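Local coordinates for uncharacterized protein (PDB 5UK3) that probably catalyses the bicarbonate-dependent breakdown of cyanate to ammonia and carbon dioxide, as a cyanase assembled from ten subunits, at residues Glu118-Gly123 with Gly148-Tyr153. Numbering follows the deposited sequence.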
loop_
_atom_site.group_PDB
_atom_site.type_symbol
_atom_site.label_atom_id
_atom_site.label_comp_id
_atom_site.label_asym_id
_atom_site.label_seq_id
_atom_site.Cartn_x
_atom_site.Cartn_y
_atom_site.Cartn_z
ATOM N N GLU I 118 -7.214 -29.543 -13.584
ATOM C CA GLU I 118 -7.946 -30.740 -14.030
ATOM C C GLU I 118 -7.319 -31.348 -15.272
ATOM O O GLU I 118 -7.164 -32.540 -15.337
ATOM C CB GLU I 118 -9.403 -30.366 -14.257
ATOM C CG GLU I 118 -10.209 -31.320 -15.076
ATOM C CD GLU I 118 -11.659 -30.896 -15.133
ATOM O OE1 GLU I 118 -12.101 -30.370 -16.184
ATOM O OE2 GLU I 118 -12.345 -31.091 -14.105
ATOM N N GLU I 119 -6.918 -30.524 -16.232
ATOM C CA GLU I 119 -6.407 -30.995 -17.542
ATOM C C GLU I 119 -4.885 -31.202 -17.659
ATOM O O GLU I 119 -4.457 -31.955 -18.508
ATOM C CB GLU I 119 -6.837 -30.046 -18.642
ATOM C CG GLU I 119 -8.348 -29.851 -18.696
ATOM C CD GLU I 119 -8.832 -29.066 -19.920
ATOM O OE1 GLU I 119 -7.991 -28.697 -20.782
ATOM O OE2 GLU I 119 -10.064 -28.844 -20.038
ATOM N N PHE I 120 -4.086 -30.562 -16.811
ATOM C CA PHE I 120 -2.629 -30.786 -16.749
ATOM C C PHE I 120 -2.080 -31.343 -15.425
ATOM O O PHE I 120 -1.080 -32.049 -15.421
ATOM C CB PHE I 120 -1.890 -29.486 -16.984
ATOM C CG PHE I 120 -2.121 -28.885 -18.333
ATOM C CD1 PHE I 120 -3.241 -28.106 -18.560
ATOM C CD2 PHE I 120 -1.217 -29.068 -19.366
ATOM C CE1 PHE I 120 -3.457 -27.528 -19.803
ATOM C CE2 PHE I 120 -1.426 -28.488 -20.603
ATOM C CZ PHE I 120 -2.544 -27.706 -20.819
ATOM N N GLY I 121 -2.708 -31.008 -14.312
ATOM C CA GLY I 121 -2.270 -31.454 -13.010
ATOM C C GLY I 121 -1.839 -30.268 -12.175
ATOM O O GLY I 121 -2.072 -29.126 -12.538
ATOM N N ASP I 122 -1.204 -30.555 -11.055
ATOM C CA ASP I 122 -0.763 -29.548 -10.164
ATOM C C ASP I 122 0.526 -28.932 -10.671
ATOM O O ASP I 122 1.624 -29.464 -10.502
ATOM C CB ASP I 122 -0.523 -30.151 -8.814
ATOM C CG ASP I 122 -0.034 -29.138 -7.807
ATOM O OD1 ASP I 122 -0.256 -27.907 -8.006
ATOM O OD2 ASP I 122 0.536 -29.578 -6.766
ATOM N N GLY I 123 0.392 -27.774 -11.276
ATOM C CA GLY I 123 1.540 -27.023 -11.733
ATOM C C GLY I 123 1.144 -25.610 -12.117
ATOM O O GLY I 123 0.149 -25.065 -11.619
ATOM N N GLY I 148 2.380 -21.703 -23.572
ATOM C CA GLY I 148 3.348 -21.814 -22.506
ATOM C C GLY I 148 3.633 -23.235 -22.093
ATOM O O GLY I 148 2.799 -24.092 -22.236
ATOM N N LYS I 149 4.823 -23.463 -21.544
ATOM C CA LYS I 149 5.155 -24.750 -21.009
ATOM C C LYS I 149 4.412 -24.926 -19.691
ATOM O O LYS I 149 4.390 -24.029 -18.864
ATOM C CB LYS I 149 6.675 -24.888 -20.784
ATOM C CG LYS I 149 7.073 -26.201 -20.131
ATOM C CD LYS I 149 8.529 -26.575 -20.358
ATOM C CE LYS I 149 8.667 -28.086 -20.633
ATOM N NZ LYS I 149 10.090 -28.461 -20.931
ATOM N N PHE I 150 3.875 -26.118 -19.485
ATOM C CA PHE I 150 3.362 -26.517 -18.217
ATOM C C PHE I 150 4.511 -27.097 -17.395
ATOM O O PHE I 150 5.194 -28.006 -17.847
ATOM C CB PHE I 150 2.280 -27.576 -18.407
ATOM C CG PHE I 150 1.732 -28.097 -17.121
ATOM C CD1 PHE I 150 0.926 -27.279 -16.331
ATOM C CD2 PHE I 150 2.084 -29.363 -16.680
ATOM C CE1 PHE I 150 0.465 -27.709 -15.129
ATOM C CE2 PHE I 150 1.626 -29.808 -15.483
ATOM C CZ PHE I 150 0.801 -28.987 -14.702
ATOM N N LEU I 151 4.697 -26.595 -16.172
ATOM C CA LEU I 151 5.701 -27.112 -15.250
ATOM C C LEU I 151 4.977 -27.700 -14.070
ATOM O O LEU I 151 4.335 -26.981 -13.330
ATOM C CB LEU I 151 6.575 -26.017 -14.682
ATOM C CG LEU I 151 7.476 -25.246 -15.596
ATOM C CD1 LEU I 151 8.201 -24.073 -14.929
ATOM C CD2 LEU I 151 8.467 -26.171 -16.300
ATOM N N PRO I 152 5.130 -28.999 -13.847
ATOM C CA PRO I 152 4.495 -29.541 -12.659
ATOM C C PRO I 152 5.311 -29.248 -11.404
ATOM O O PRO I 152 6.535 -29.176 -11.475
ATOM C CB PRO I 152 4.452 -31.026 -12.956
ATOM C CG PRO I 152 5.604 -31.270 -13.846
ATOM C CD PRO I 152 5.841 -30.016 -14.630
ATOM N N TYR I 153 4.632 -29.087 -10.275
ATOM C CA TYR I 153 5.303 -28.958 -8.995
ATOM C C TYR I 153 6.105 -30.207 -8.638
ATOM O O TYR I 153 5.700 -31.331 -8.943
ATOM C CB TYR I 153 4.304 -28.717 -7.879
ATOM C CG TYR I 153 4.009 -27.287 -7.639
ATOM C CD1 TYR I 153 4.840 -26.525 -6.835
ATOM C CD2 TYR I 153 2.899 -26.690 -8.201
ATOM C CE1 TYR I 153 4.586 -25.187 -6.598
ATOM C CE2 TYR I 153 2.645 -25.347 -8.003
ATOM C CZ TYR I 153 3.478 -24.620 -7.183
ATOM O OH TYR I 153 3.214 -23.320 -6.957
#
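Phe120 and Phe150 meet where helix 96-120 turns into the antiparallel beta hairpin of the cyanase C-terminal domain. Phe120 CB makes the closest side-chain approach. Phe120 CB sits over the centre of one face of the Phe150 ring, a CH-pi contact 3.5 Å from the ring centroid. Phe120 CD2 lies beside Phe150 CG, and the two ring planes are oblique, 32° apart. With chi1 at 177°, the Phe150 ring points away from its own N and reaches across to Phe120 and Gly123. Phe150 CE1 also meets Gly123 CA at 3.6 Å. Replacing Phe150 with an alanine would probably leave Phe120 CB without its aromatic face and open a gap beside Gly123. Tyr153 N donates to Asp122 O at 3.0 Å, nearly straight at 166°. Asp122 OD1 lies 3.4 Å from Tyr153 CD2. Gly121 leaves the helix with positive phi and lets the chain turn into the strand. Gly123 then pairs with Pro152, a non-hydrogen-bonded antiparallel pair with Gly123 CA and Pro152 CA 4.0 Å apart. Further out, Arg87 of a third subunit makes a cation-pi contact with Tyr153. Its NH2 also forms a salt bridge to Asp122 OD2.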